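Local structure of alpha-galactosidase (Lactobacillus brevis, 3MI6) at residues D[336-341]-D[581-586]; D[544-549]-D[554-559]; D[549-554]-D[575-580]; D[558-563]-D[594-599]; D[588-593]-D[620-625]. The protein probably hydrolyses terminal, non-reducing alpha-D-galactose residues from alpha-galactosides such as galactose oligosaccharides and galactomannans, as a family 36 glycoside hydrolase. All coordinates share one frame; numbering follows the deposited sequence.

Interaction 1: residues D[336-341]-D[581-586]; sequences NWEATY and NDQMGR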
# COMPACT_ATOMS: atom_id res chain seq x y z
N ASN D 336 -36.86 11.06 27.31
CA ASN D 336 -37.66 12.06 26.58
C ASN D 336 -36.88 13.17 25.85
O ASN D 336 -37.49 14.09 25.29
CB ASN D 336 -38.67 12.71 27.52
CG ASN D 336 -38.01 13.56 28.58
OD1 ASN D 336 -37.22 13.06 29.37
ND2 ASN D 336 -38.32 14.85 28.60
N TRP D 337 -35.55 13.08 25.84
CA TRP D 337 -34.69 14.10 25.23
C TRP D 337 -35.03 14.38 23.76
O TRP D 337 -35.62 15.42 23.46
CB TRP D 337 -33.20 13.76 25.44
CG TRP D 337 -32.23 14.65 24.68
CD1 TRP D 337 -31.26 14.25 23.81
CD2 TRP D 337 -32.15 16.09 24.71
NE1 TRP D 337 -30.58 15.33 23.30
CE2 TRP D 337 -31.10 16.47 23.84
CE3 TRP D 337 -32.86 17.08 25.38
CZ2 TRP D 337 -30.75 17.80 23.64
CZ3 TRP D 337 -32.51 18.40 25.18
CH2 TRP D 337 -31.46 18.75 24.31
N GLU D 338 -34.65 13.48 22.85
CA GLU D 338 -34.93 13.64 21.40
C GLU D 338 -36.44 13.55 21.08
O GLU D 338 -36.87 13.75 19.93
CB GLU D 338 -34.15 12.62 20.56
CG GLU D 338 -32.62 12.76 20.56
CD GLU D 338 -31.92 11.77 19.58
OE1 GLU D 338 -32.40 11.65 18.42
OE2 GLU D 338 -30.91 11.13 19.97
N ALA D 339 -37.23 13.25 22.11
CA ALA D 339 -38.67 13.09 21.97
C ALA D 339 -39.42 14.40 22.16
O ALA D 339 -40.39 14.66 21.46
CB ALA D 339 -39.17 12.05 22.95
N THR D 340 -38.97 15.21 23.11
CA THR D 340 -39.66 16.46 23.44
C THR D 340 -38.67 17.63 23.39
O THR D 340 -39.02 18.74 22.99
CB THR D 340 -40.56 16.29 24.70
OG1 THR D 340 -39.83 15.60 25.72
CG2 THR D 340 -41.83 15.50 24.38
N TYR D 341 -37.43 17.38 23.79
CA TYR D 341 -36.46 18.40 24.21
C TYR D 341 -37.10 19.19 25.35
O TYR D 341 -37.84 18.62 26.16
CB TYR D 341 -36.09 19.31 23.03
CG TYR D 341 -35.40 18.53 21.91
CD1 TYR D 341 -34.04 18.23 21.98
CD2 TYR D 341 -36.11 18.08 20.79
CE1 TYR D 341 -33.40 17.52 20.97
CE2 TYR D 341 -35.48 17.36 19.77
CZ TYR D 341 -34.12 17.08 19.86
OH TYR D 341 -33.48 16.37 18.87
N ASN D 581 -33.08 11.12 11.29
CA ASN D 581 -32.19 11.48 12.38
C ASN D 581 -31.93 12.97 12.51
O ASN D 581 -31.64 13.63 11.53
CB ASN D 581 -30.87 10.72 12.22
CG ASN D 581 -29.83 11.16 13.21
OD1 ASN D 581 -29.04 12.06 12.93
ND2 ASN D 581 -29.82 10.53 14.38
N ASP D 582 -32.05 13.48 13.74
CA ASP D 582 -31.92 14.92 14.02
C ASP D 582 -30.48 15.45 13.91
O ASP D 582 -30.26 16.64 13.68
CB ASP D 582 -32.50 15.28 15.40
CG ASP D 582 -33.91 14.71 15.62
OD1 ASP D 582 -34.57 14.30 14.64
OD2 ASP D 582 -34.35 14.66 16.79
N GLN D 583 -29.50 14.56 14.08
CA GLN D 583 -28.09 14.94 13.97
C GLN D 583 -27.61 15.12 12.53
O GLN D 583 -26.77 15.99 12.27
CB GLN D 583 -27.18 13.94 14.70
CG GLN D 583 -27.38 13.84 16.22
CD GLN D 583 -28.45 12.83 16.64
OE1 GLN D 583 -29.47 13.20 17.24
NE2 GLN D 583 -28.22 11.54 16.35
N MSE D 584 -28.14 14.34 11.59
CA MSE D 584 -27.59 14.35 10.23
C MSE D 584 -28.49 13.87 9.09
O MSE D 584 -28.05 13.82 7.94
CB MSE D 584 -26.26 13.61 10.19
CG MSE D 584 -26.21 12.44 11.15
SE MSE D 584 -27.07 10.87 10.38
CE MSE D 584 -26.02 10.86 8.74
N GLY D 585 -29.74 13.52 9.40
CA GLY D 585 -30.79 13.45 8.40
C GLY D 585 -31.09 12.10 7.77
O GLY D 585 -32.06 11.96 7.01
N ARG D 586 -30.25 11.11 8.07
CA ARG D 586 -30.42 9.79 7.49
C ARG D 586 -31.77 9.18 7.91
O ARG D 586 -32.28 9.48 8.98
CB ARG D 586 -29.25 8.88 7.90
CG ARG D 586 -29.45 7.42 7.60
CD ARG D 586 -28.13 6.69 7.43
NE ARG D 586 -27.19 7.47 6.64
CZ ARG D 586 -26.03 7.97 7.10
NH1 ARG D 586 -25.63 7.77 8.36
NH2 ARG D 586 -25.24 8.66 6.28

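Interaction 2: residues D[544-549]-D[554-559]; sequences QAWTSD and AERLLI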
# COMPACT_ATOMS: atom_id res chain seq x y z
N GLN D 544 -21.81 2.05 32.83
CA GLN D 544 -22.15 2.26 31.43
C GLN D 544 -22.09 3.73 31.04
O GLN D 544 -22.33 4.60 31.87
CB GLN D 544 -23.53 1.68 31.12
CG GLN D 544 -24.69 2.45 31.69
CD GLN D 544 -25.95 1.63 31.64
OE1 GLN D 544 -25.90 0.41 31.80
NE2 GLN D 544 -27.08 2.27 31.40
N ALA D 545 -21.77 4.00 29.78
CA ALA D 545 -21.69 5.37 29.32
C ALA D 545 -22.65 5.58 28.15
O ALA D 545 -22.98 4.62 27.45
CB ALA D 545 -20.27 5.72 28.92
N TRP D 546 -23.11 6.81 27.96
CA TRP D 546 -23.86 7.18 26.76
C TRP D 546 -22.86 7.32 25.61
O TRP D 546 -22.13 8.31 25.53
CB TRP D 546 -24.65 8.48 26.99
CG TRP D 546 -25.46 8.91 25.80
CD1 TRP D 546 -25.48 10.16 25.23
CD2 TRP D 546 -26.36 8.10 25.03
NE1 TRP D 546 -26.35 10.17 24.16
CE2 TRP D 546 -26.90 8.92 24.01
CE3 TRP D 546 -26.77 6.76 25.10
CZ2 TRP D 546 -27.82 8.45 23.08
CZ3 TRP D 546 -27.68 6.30 24.18
CH2 TRP D 546 -28.19 7.14 23.18
N THR D 547 -22.82 6.33 24.72
CA THR D 547 -21.70 6.17 23.80
C THR D 547 -21.50 7.33 22.82
O THR D 547 -20.37 7.78 22.61
CB THR D 547 -21.85 4.87 23.00
OG1 THR D 547 -22.36 3.86 23.88
CG2 THR D 547 -20.50 4.42 22.42
N SER D 548 -22.58 7.79 22.22
CA SER D 548 -22.53 8.94 21.33
C SER D 548 -23.88 9.64 21.34
O SER D 548 -24.91 8.99 21.49
CB SER D 548 -22.19 8.50 19.90
OG SER D 548 -22.08 9.62 19.04
N ASP D 549 -23.87 10.95 21.17
CA ASP D 549 -25.10 11.69 20.92
C ASP D 549 -25.66 11.31 19.56
O ASP D 549 -26.86 11.45 19.31
CB ASP D 549 -24.86 13.19 20.96
CG ASP D 549 -25.27 13.79 22.28
OD1 ASP D 549 -26.02 13.10 23.01
OD2 ASP D 549 -24.83 14.93 22.58
N ALA D 554 -26.67 3.79 11.05
CA ALA D 554 -25.45 3.67 10.25
C ALA D 554 -24.22 4.23 10.96
O ALA D 554 -23.19 3.60 10.97
CB ALA D 554 -25.64 4.35 8.90
N GLU D 555 -24.33 5.42 11.54
CA GLU D 555 -23.20 6.02 12.23
C GLU D 555 -22.78 5.21 13.47
O GLU D 555 -21.59 5.10 13.78
CB GLU D 555 -23.53 7.45 12.64
CG GLU D 555 -23.91 8.37 11.50
CD GLU D 555 -22.77 8.59 10.50
OE1 GLU D 555 -21.58 8.53 10.89
OE2 GLU D 555 -23.08 8.85 9.32
N ARG D 556 -23.76 4.68 14.19
CA ARG D 556 -23.47 3.92 15.40
C ARG D 556 -22.66 2.66 15.07
O ARG D 556 -21.71 2.32 15.78
CB ARG D 556 -24.76 3.58 16.17
CG ARG D 556 -25.37 4.72 16.95
CD ARG D 556 -24.44 5.25 18.06
NE ARG D 556 -24.58 4.54 19.32
CZ ARG D 556 -24.91 5.11 20.47
NH1 ARG D 556 -25.15 6.41 20.54
NH2 ARG D 556 -25.01 4.39 21.57
N LEU D 557 -23.03 1.97 14.01
CA LEU D 557 -22.22 0.87 13.53
C LEU D 557 -20.75 1.23 13.65
O LEU D 557 -19.98 0.55 14.33
CB LEU D 557 -22.55 0.57 12.07
CG LEU D 557 -23.31 -0.70 11.69
CD1 LEU D 557 -23.86 -1.43 12.90
CD2 LEU D 557 -24.40 -0.38 10.65
N LEU D 558 -20.34 2.32 13.01
CA LEU D 558 -18.93 2.70 13.08
C LEU D 558 -18.50 2.97 14.52
O LEU D 558 -17.48 2.45 14.97
CB LEU D 558 -18.63 3.86 12.15
CG LEU D 558 -18.46 3.52 10.66
CD1 LEU D 558 -19.69 2.84 10.10
CD2 LEU D 558 -18.15 4.74 9.86
N ILE D 559 -19.28 3.76 15.27
CA ILE D 559 -18.90 4.17 16.62
C ILE D 559 -18.79 2.98 17.58
O ILE D 559 -17.83 2.89 18.35
CB ILE D 559 -19.87 5.22 17.18
CG1 ILE D 559 -19.80 6.49 16.33
CG2 ILE D 559 -19.47 5.59 18.59
CD1 ILE D 559 -20.89 7.52 16.59

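Interaction 3: residues D[549-554]-D[575-580]; sequences DDTDAA and HVSAVP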
# COMPACT_ATOMS: atom_id res chain seq x y z
N ASP D 549 -23.87 10.95 21.17
CA ASP D 549 -25.10 11.69 20.92
C ASP D 549 -25.66 11.31 19.56
O ASP D 549 -26.86 11.45 19.31
CB ASP D 549 -24.86 13.19 20.96
CG ASP D 549 -25.27 13.79 22.28
OD1 ASP D 549 -26.02 13.10 23.01
OD2 ASP D 549 -24.83 14.93 22.58
N ASP D 550 -24.79 10.85 18.68
CA ASP D 550 -25.23 10.34 17.39
C ASP D 550 -25.94 9.00 17.62
O ASP D 550 -25.29 8.01 17.99
CB ASP D 550 -24.04 10.17 16.45
CG ASP D 550 -24.47 9.86 15.03
OD1 ASP D 550 -25.60 9.34 14.83
OD2 ASP D 550 -23.69 10.13 14.10
N THR D 551 -27.25 8.99 17.39
CA THR D 551 -28.07 7.78 17.55
C THR D 551 -28.60 7.27 16.20
O THR D 551 -29.57 6.48 16.17
CB THR D 551 -29.28 8.04 18.48
OG1 THR D 551 -30.13 9.04 17.90
CG2 THR D 551 -28.81 8.52 19.82
N ASP D 552 -28.00 7.73 15.10
CA ASP D 552 -28.27 7.13 13.80
C ASP D 552 -27.73 5.69 13.71
O ASP D 552 -26.60 5.43 14.14
CB ASP D 552 -27.67 7.95 12.68
CG ASP D 552 -27.85 7.28 11.32
OD1 ASP D 552 -28.99 7.27 10.82
OD2 ASP D 552 -26.87 6.73 10.77
N ALA D 553 -28.51 4.78 13.13
CA ALA D 553 -28.10 3.38 12.98
C ALA D 553 -26.77 3.20 12.23
O ALA D 553 -25.84 2.56 12.73
CB ALA D 553 -29.19 2.56 12.33
N ALA D 554 -26.67 3.79 11.05
CA ALA D 554 -25.45 3.67 10.25
C ALA D 554 -24.22 4.23 10.96
O ALA D 554 -23.19 3.60 10.97
CB ALA D 554 -25.64 4.35 8.90
N HIS D 575 -29.62 3.94 22.21
CA HIS D 575 -31.07 4.11 22.10
C HIS D 575 -31.56 4.06 20.65
O HIS D 575 -30.92 4.58 19.75
CB HIS D 575 -31.52 5.42 22.74
CG HIS D 575 -31.08 5.61 24.16
ND1 HIS D 575 -31.13 6.83 24.81
CD2 HIS D 575 -30.59 4.73 25.07
CE1 HIS D 575 -30.69 6.70 26.04
NE2 HIS D 575 -30.35 5.44 26.23
N VAL D 576 -32.71 3.44 20.43
CA VAL D 576 -33.38 3.53 19.14
C VAL D 576 -34.00 4.91 19.01
O VAL D 576 -34.84 5.28 19.82
CB VAL D 576 -34.52 2.51 19.02
CG1 VAL D 576 -35.37 2.80 17.79
CG2 VAL D 576 -33.96 1.07 19.00
N SER D 577 -33.61 5.66 17.98
CA SER D 577 -34.07 7.04 17.86
C SER D 577 -35.00 7.29 16.68
O SER D 577 -35.27 6.40 15.89
CB SER D 577 -32.89 8.01 17.81
OG SER D 577 -32.21 7.88 16.58
N ALA D 578 -35.50 8.51 16.58
CA ALA D 578 -36.46 8.84 15.54
C ALA D 578 -35.77 9.15 14.21
O ALA D 578 -34.56 9.41 14.16
CB ALA D 578 -37.35 10.00 15.97
N VAL D 579 -36.56 9.15 13.15
CA VAL D 579 -36.04 9.24 11.79
C VAL D 579 -36.94 10.22 10.98
O VAL D 579 -38.15 10.28 11.21
CB VAL D 579 -35.99 7.79 11.22
CG1 VAL D 579 -37.12 7.50 10.24
CG2 VAL D 579 -34.61 7.46 10.65
N PRO D 580 -36.35 11.04 10.09
CA PRO D 580 -34.93 11.25 9.75
C PRO D 580 -34.15 11.82 10.91
O PRO D 580 -34.51 12.87 11.43
CB PRO D 580 -34.98 12.28 8.62
CG PRO D 580 -36.27 12.97 8.79
CD PRO D 580 -37.22 11.93 9.31

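Interaction 4: residues D[558-563]-D[594-599]; sequences LIQFGT and GAVAFF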
# COMPACT_ATOMS: atom_id res chain seq x y z
N LEU D 558 -20.34 2.32 13.01
CA LEU D 558 -18.93 2.70 13.08
C LEU D 558 -18.50 2.97 14.52
O LEU D 558 -17.48 2.45 14.97
CB LEU D 558 -18.63 3.86 12.15
CG LEU D 558 -18.46 3.52 10.66
CD1 LEU D 558 -19.69 2.84 10.10
CD2 LEU D 558 -18.15 4.74 9.86
N ILE D 559 -19.28 3.76 15.27
CA ILE D 559 -18.90 4.17 16.62
C ILE D 559 -18.79 2.98 17.58
O ILE D 559 -17.83 2.89 18.35
CB ILE D 559 -19.87 5.22 17.18
CG1 ILE D 559 -19.80 6.49 16.33
CG2 ILE D 559 -19.47 5.59 18.59
CD1 ILE D 559 -20.89 7.52 16.59
N GLN D 560 -19.75 2.07 17.52
CA GLN D 560 -19.74 0.88 18.36
C GLN D 560 -18.64 -0.13 17.97
O GLN D 560 -17.94 -0.69 18.83
CB GLN D 560 -21.12 0.23 18.39
CG GLN D 560 -22.15 1.15 19.05
CD GLN D 560 -23.57 0.58 19.02
OE1 GLN D 560 -24.55 1.34 19.02
NE2 GLN D 560 -23.68 -0.74 19.02
N PHE D 561 -18.47 -0.34 16.67
CA PHE D 561 -17.42 -1.22 16.22
C PHE D 561 -16.09 -0.76 16.82
O PHE D 561 -15.37 -1.55 17.41
CB PHE D 561 -17.33 -1.21 14.70
CG PHE D 561 -16.72 -2.45 14.13
CD1 PHE D 561 -15.37 -2.50 13.84
CD2 PHE D 561 -17.50 -3.57 13.87
CE1 PHE D 561 -14.83 -3.64 13.31
CE2 PHE D 561 -16.95 -4.70 13.35
CZ PHE D 561 -15.61 -4.73 13.07
N GLY D 562 -15.78 0.53 16.66
CA GLY D 562 -14.54 1.07 17.20
C GLY D 562 -14.47 0.99 18.71
O GLY D 562 -13.46 0.57 19.28
N THR D 563 -15.55 1.37 19.39
CA THR D 563 -15.54 1.33 20.84
C THR D 563 -15.22 -0.07 21.37
O THR D 563 -14.48 -0.21 22.35
CB THR D 563 -16.86 1.90 21.42
OG1 THR D 563 -17.03 3.25 20.97
CG2 THR D 563 -16.83 1.88 22.95
N GLY D 594 -33.19 -0.76 15.69
CA GLY D 594 -33.32 -1.72 16.76
C GLY D 594 -32.11 -2.65 16.84
O GLY D 594 -31.57 -2.86 17.93
N ALA D 595 -31.69 -3.16 15.68
CA ALA D 595 -30.68 -4.23 15.59
C ALA D 595 -29.24 -3.80 15.88
O ALA D 595 -28.44 -4.60 16.31
CB ALA D 595 -30.77 -4.94 14.24
N VAL D 596 -28.92 -2.54 15.61
CA VAL D 596 -27.65 -1.97 16.06
C VAL D 596 -27.67 -1.69 17.57
O VAL D 596 -26.66 -1.76 18.24
CB VAL D 596 -27.32 -0.65 15.30
CG1 VAL D 596 -26.01 -0.08 15.75
CG2 VAL D 596 -27.29 -0.89 13.79
N ALA D 597 -28.84 -1.39 18.13
CA ALA D 597 -28.91 -1.04 19.56
C ALA D 597 -28.96 -2.25 20.50
O ALA D 597 -28.67 -2.13 21.69
CB ALA D 597 -30.07 -0.08 19.84
N PHE D 598 -29.33 -3.42 19.99
CA PHE D 598 -29.30 -4.61 20.83
C PHE D 598 -27.89 -4.88 21.35
O PHE D 598 -27.73 -5.39 22.45
CB PHE D 598 -29.77 -5.86 20.11
CG PHE D 598 -31.18 -5.80 19.63
CD1 PHE D 598 -32.12 -5.07 20.32
CD2 PHE D 598 -31.56 -6.49 18.49
CE1 PHE D 598 -33.41 -5.02 19.87
CE2 PHE D 598 -32.86 -6.45 18.05
CZ PHE D 598 -33.78 -5.72 18.73
N PHE D 599 -26.87 -4.56 20.56
CA PHE D 599 -25.51 -4.91 20.95
C PHE D 599 -24.90 -3.87 21.90
O PHE D 599 -23.84 -3.26 21.66
CB PHE D 599 -24.65 -5.20 19.73
CG PHE D 599 -25.10 -6.41 18.97
CD1 PHE D 599 -26.19 -6.34 18.12
CD2 PHE D 599 -24.46 -7.63 19.15
CE1 PHE D 599 -26.62 -7.45 17.43
CE2 PHE D 599 -24.87 -8.75 18.46
CZ PHE D 599 -25.96 -8.67 17.60

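Interaction 5: residues D[588-593]-D[620-625]; sequences TSLKTR and KKQVAF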
# COMPACT_ATOMS: atom_id res chain seq x y z
N THR D 588 -33.75 5.41 8.26
CA THR D 588 -33.35 4.03 8.46
C THR D 588 -34.54 3.20 8.91
O THR D 588 -35.43 3.70 9.57
CB THR D 588 -32.28 3.99 9.56
OG1 THR D 588 -30.99 4.23 8.97
CG2 THR D 588 -32.29 2.66 10.24
N SER D 589 -34.59 1.92 8.56
CA SER D 589 -35.73 1.12 9.03
C SER D 589 -35.77 1.05 10.55
O SER D 589 -34.74 1.17 11.22
CB SER D 589 -35.65 -0.30 8.46
OG SER D 589 -34.50 -0.95 8.96
N LEU D 590 -36.94 0.84 11.12
CA LEU D 590 -37.00 0.62 12.56
C LEU D 590 -36.29 -0.69 12.95
O LEU D 590 -35.74 -0.81 14.04
CB LEU D 590 -38.44 0.65 13.05
CG LEU D 590 -38.76 0.34 14.50
CD1 LEU D 590 -38.00 1.25 15.44
CD2 LEU D 590 -40.25 0.49 14.67
N LYS D 591 -36.30 -1.66 12.05
CA LYS D 591 -35.63 -2.94 12.28
C LYS D 591 -34.12 -2.77 12.44
O LYS D 591 -33.51 -3.40 13.30
CB LYS D 591 -35.94 -3.91 11.13
CG LYS D 591 -35.21 -5.25 11.20
CD LYS D 591 -35.19 -5.96 9.84
CE LYS D 591 -34.57 -7.35 9.98
NZ LYS D 591 -34.34 -8.07 8.67
N THR D 592 -33.51 -1.91 11.64
CA THR D 592 -32.08 -1.73 11.73
C THR D 592 -31.66 -0.93 12.97
O THR D 592 -30.77 -1.35 13.70
CB THR D 592 -31.52 -1.09 10.45
OG1 THR D 592 -31.83 -1.93 9.32
CG2 THR D 592 -30.01 -0.90 10.55
N ARG D 593 -32.31 0.21 13.20
CA ARG D 593 -32.09 1.00 14.42
C ARG D 593 -32.17 0.10 15.66
O ARG D 593 -31.33 0.19 16.55
CB ARG D 593 -33.07 2.17 14.56
CG ARG D 593 -33.18 3.01 13.32
CD ARG D 593 -33.79 4.37 13.56
NE ARG D 593 -35.17 4.36 14.08
CZ ARG D 593 -36.27 4.32 13.34
NH1 ARG D 593 -36.21 4.22 12.02
NH2 ARG D 593 -37.46 4.35 13.93
N LYS D 620 -42.71 -3.18 20.73
CA LYS D 620 -43.06 -4.17 21.76
C LYS D 620 -42.30 -5.46 21.51
O LYS D 620 -41.89 -6.14 22.46
CB LYS D 620 -44.57 -4.43 21.74
CG LYS D 620 -45.13 -5.24 22.90
CD LYS D 620 -46.66 -5.13 22.89
CE LYS D 620 -47.31 -5.49 24.23
NZ LYS D 620 -47.54 -6.96 24.38
N LYS D 621 -42.10 -5.81 20.25
CA LYS D 621 -41.48 -7.09 19.93
C LYS D 621 -39.97 -7.01 20.06
O LYS D 621 -39.34 -7.96 20.54
CB LYS D 621 -41.91 -7.62 18.56
CG LYS D 621 -43.39 -7.96 18.49
CD LYS D 621 -43.74 -8.75 17.24
CE LYS D 621 -45.22 -9.14 17.25
NZ LYS D 621 -45.60 -10.02 16.11
N GLN D 622 -39.39 -5.89 19.65
CA GLN D 622 -37.97 -5.63 19.89
C GLN D 622 -37.63 -5.79 21.38
O GLN D 622 -36.61 -6.40 21.73
CB GLN D 622 -37.57 -4.25 19.40
CG GLN D 622 -37.72 -4.03 17.91
CD GLN D 622 -37.10 -2.73 17.45
OE1 GLN D 622 -36.85 -1.84 18.26
NE2 GLN D 622 -36.83 -2.61 16.15
N VAL D 623 -38.48 -5.25 22.24
CA VAL D 623 -38.27 -5.30 23.69
C VAL D 623 -38.38 -6.72 24.26
O VAL D 623 -37.56 -7.12 25.10
CB VAL D 623 -39.23 -4.33 24.42
CG1 VAL D 623 -39.10 -4.46 25.94
CG2 VAL D 623 -38.96 -2.90 23.98
N ALA D 624 -39.37 -7.49 23.81
CA ALA D 624 -39.51 -8.89 24.24
C ALA D 624 -38.34 -9.70 23.72
O ALA D 624 -37.80 -10.56 24.42
CB ALA D 624 -40.80 -9.47 23.73
N PHE D 625 -37.94 -9.42 22.50
CA PHE D 625 -36.79 -10.10 21.92
C PHE D 625 -35.54 -9.77 22.72
O PHE D 625 -34.77 -10.66 23.08
CB PHE D 625 -36.59 -9.69 20.46
CG PHE D 625 -35.40 -10.33 19.83
CD1 PHE D 625 -35.38 -11.69 19.58
CD2 PHE D 625 -34.29 -9.58 19.48
CE1 PHE D 625 -34.29 -12.28 18.99
CE2 PHE D 625 -33.20 -10.17 18.88
CZ PHE D 625 -33.20 -11.52 18.64

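Interaction 1: residues D[336-341]-D[581-586]
Tyr341 OH donates to Asp582 OD2 across 2.8 Å, the one hydrogen bond between 336-341 and 581-586. The hydroxyl meets OD2 on its anti side, 20° out of the carboxylate plane. Seen from the tyrosine, the oxygen lies at the edge of the ring, near its plane, and the two side chains arrive from opposite directions. Tyr341 is the first residue to leave the short helix 337-340, with a positive phi (57°), and its ring rests against the Trp337 indole, CD1 lying over one indole face.

Beside this bond, Glu338 brings a second carboxylate close to Asp582: Glu338 OE1 is 3.9 Å from Asp582 OD2, with the two planes steeply inclined. Such neighbouring acids would tend to raise each other's pKa, although the hydrogen bond from Tyr341 would stabilise the Asp582 carboxylate and work against that shift. The other oxygen of Glu338, OE2, is bonded to Thr551. The Gln583 side chain crosses that of Glu338 at about a right angle.

Asn581 OD1 accepts from Met584 N at 2.8 Å, an Asx motif, while backbone bonds Gly585 N to Asn581 O and Asn581 N to Arg586 O close the turn. The contact brings the loop after strand 572-576 to the helix after strand 333-335. Gln583 approaches Trp200, predicted to bind substrate, and Asp549, the predicted proton donor, at the probable active-site mouth of a TIM barrel.

Interaction 2: residues D[544-549]-D[554-559]
The backbones of 544-549 and 554-559 come nearest at Ser548 and Ile559, whose CA atoms are 7.6 Å apart, where the chain leaving strand 544-546 passes alongside helix 553-566. Arg556 spans the gap. Its chain bends at chi2 and chi3 (-62° and -88°), carrying the guanidinium over one face of the Trp546 indole. Arg556 CZ is 5.0 Å from the centroid of the six-membered ring and 22° off its normal, a cation-pi contact, although the two planes are far from parallel. The guanidinium is itself covered on one face by Thr547, whose CB lies 3.5 Å from Arg556 NH2. From outside these segments, Asp550 O holds NH1.

One turn further along the helix, Ile559 packs on the same strand exit. Its CD1 comes 3.7 Å from Ser548 CB, while its CG2 meets Thr547 CG2 at 4.1 Å, the two side chains running antiparallel where they meet. The hydroxyls find their hydrogen bonds outside the pair of segments, Thr547 OG1 with Gly573 O and Ser548 OG with Glu203 OE1.

Trp546 also reaches the predicted proton donor: NE1 donates to Asp549 OD1 at 3.2 Å, the oxygen lying in the indole plane. Asp549 OD2 takes a second indole N-H, from Trp200. One buried cation thus sits on the face of the indole whose N-H edge bonds to the acid and may orient it, so the arginine is a plausible second-shell element of the active site.

Interaction 3: residues D[549-554]-D[575-580]
Ser577 OG has two acceptors on Thr551 within reach, OG1 at 2.7 Å and the backbone O at 3.0 Å, and its single proton cannot serve both fully. Both hydroxyls occupy the place between their own backbone N and carbonyl carbon (chi1 63° for Thr551, 70° for Ser577), which turns them to face each other across the nearest backbone approach, 6.1 Å between the CA atoms of Thr551 and Ser577. Thr551 OG1 is bonded as well to Glu338 OE2, linking the serine to an acid farther round the barrel.

The Thr551 loop is held from within. Asp552 N donates to Asp550 OD1 at 2.9 Å and 153°, nearly along the C-O axis of the acceptor, closing an Asx turn. Asp552 then serves as the N-cap of helix 553-566, its OD2 accepting from Glu555 N and pairing with Arg586.

Packing follows from the same pair, Thr551 CB lying 3.7 Å from Ser577 CB, with His575 O a further neighbour at 4.0 Å from Thr551 CB. The His575 imidazole is directed elsewhere, its ND1 bonded to Glu605 OE1 and its ring meeting that of Trp546. These segments are the entry to the helix and the exit from strand 572-576 in one beta-alpha-beta crossover, at the C-terminal strand ends where a TIM barrel carries its active site.

Interaction 4: residues D[558-563]-D[594-599]
Gln560 lays its amide end against Val596, with OE1 3.9 Å from CG1 and the two side chains crossing at a slant. The chain is extended beyond CG (chi2 176°), long enough to span segments whose nearest CA atoms, those of Gln560 and Phe599, are 8.6 Å apart. At its tip NE2 donates to Val596 O at 3.2 Å, with an angle of 159° at the hydrogen. The acceptor lies close to the Gln560 amide plane, whereas the donor is tilted 26° from the carbonyl plane of Val596. Phe599 O is a more distant neighbour, 3.7 Å from NE2. The Phe599 ring turns away to meet Trp654 and, edge to face, Phe633.

This is where helix 553-566 and helix 590-597 lie side by side on the outside of the barrel, both against strand 572-576: Gln560 touches Met572 and Ala574, and Ala597 touches Ala574.

The amide works at both ends, since OE1 accepts from Arg556 NE while NE2 gives to Val596 O. Those two bonds fix its rotation in a buried setting. The positive charge at OE1 would be expected to polarise the amide and strengthen NE2 as a donor, which would couple the guanidinium to the backbone of the neighbouring helix.

Interaction 5: residues D[588-593]-D[620-625]
Gln622 points its CB at 588-593 from helix 613-628, and its CG is anti to the carbonyl carbon (chi1 -63°), starting an extended chain that runs straight out to the neighbouring helix. CD comes within 4.1 Å of Leu590 O. Beyond it the amide divides. OE1 is bonded outside the contact, to Tyr604 OH, while NE2 donates to Leu590 O at 3.0 Å with an angle of 143° at the hydrogen. The acceptor lies in the plane of the Gln622 amide, but the approach is steep at the other end: NE2 stands 53° out of the carbonyl plane, above it.

The two helices follow the seventh and eighth strands of the TIM barrel, and the bond joins the opening turn of one to the middle of the other. Ser589 is the N-cap of that opening turn, its OG accepting from Thr592 N at 3.0 Å.

Around the tip, NE2 also touches Leu590 CG at 3.9 Å and Lys591 CA at 4.1 Å. The Leu590 branch crosses Gln622 obliquely and continues onto Gln618 and Val619 of helix 613-628 and onto Val576 of the barrel wall. Lys591 turns its CB away, and its NZ finds Thr729 O.

How the interactions relate
Interactions 2, 3 and 4 are buried and all use helix 553-566: interaction 2 ties it to the preceding strand, interaction 3 joins its entry to the strand that follows, and interaction 4 reaches the next helix. Arg556 and Gln560 run from one to another in a polar chain. Interaction 1, only partly buried, closes over interaction 3 at the barrel mouth, where Glu338 meets Thr551 and Arg586 meets Asp552; here acids and hydroxyls dominate. Interaction 5, also partly buried, shares helix 590-597 with interaction 4 but lies away from the annotated sites. Interactions 4 and 5 each rest on one glutamine-to-carbonyl bond between helices, whereas interaction 2 combines cation-pi and aliphatic contacts beside the predicted proton donor.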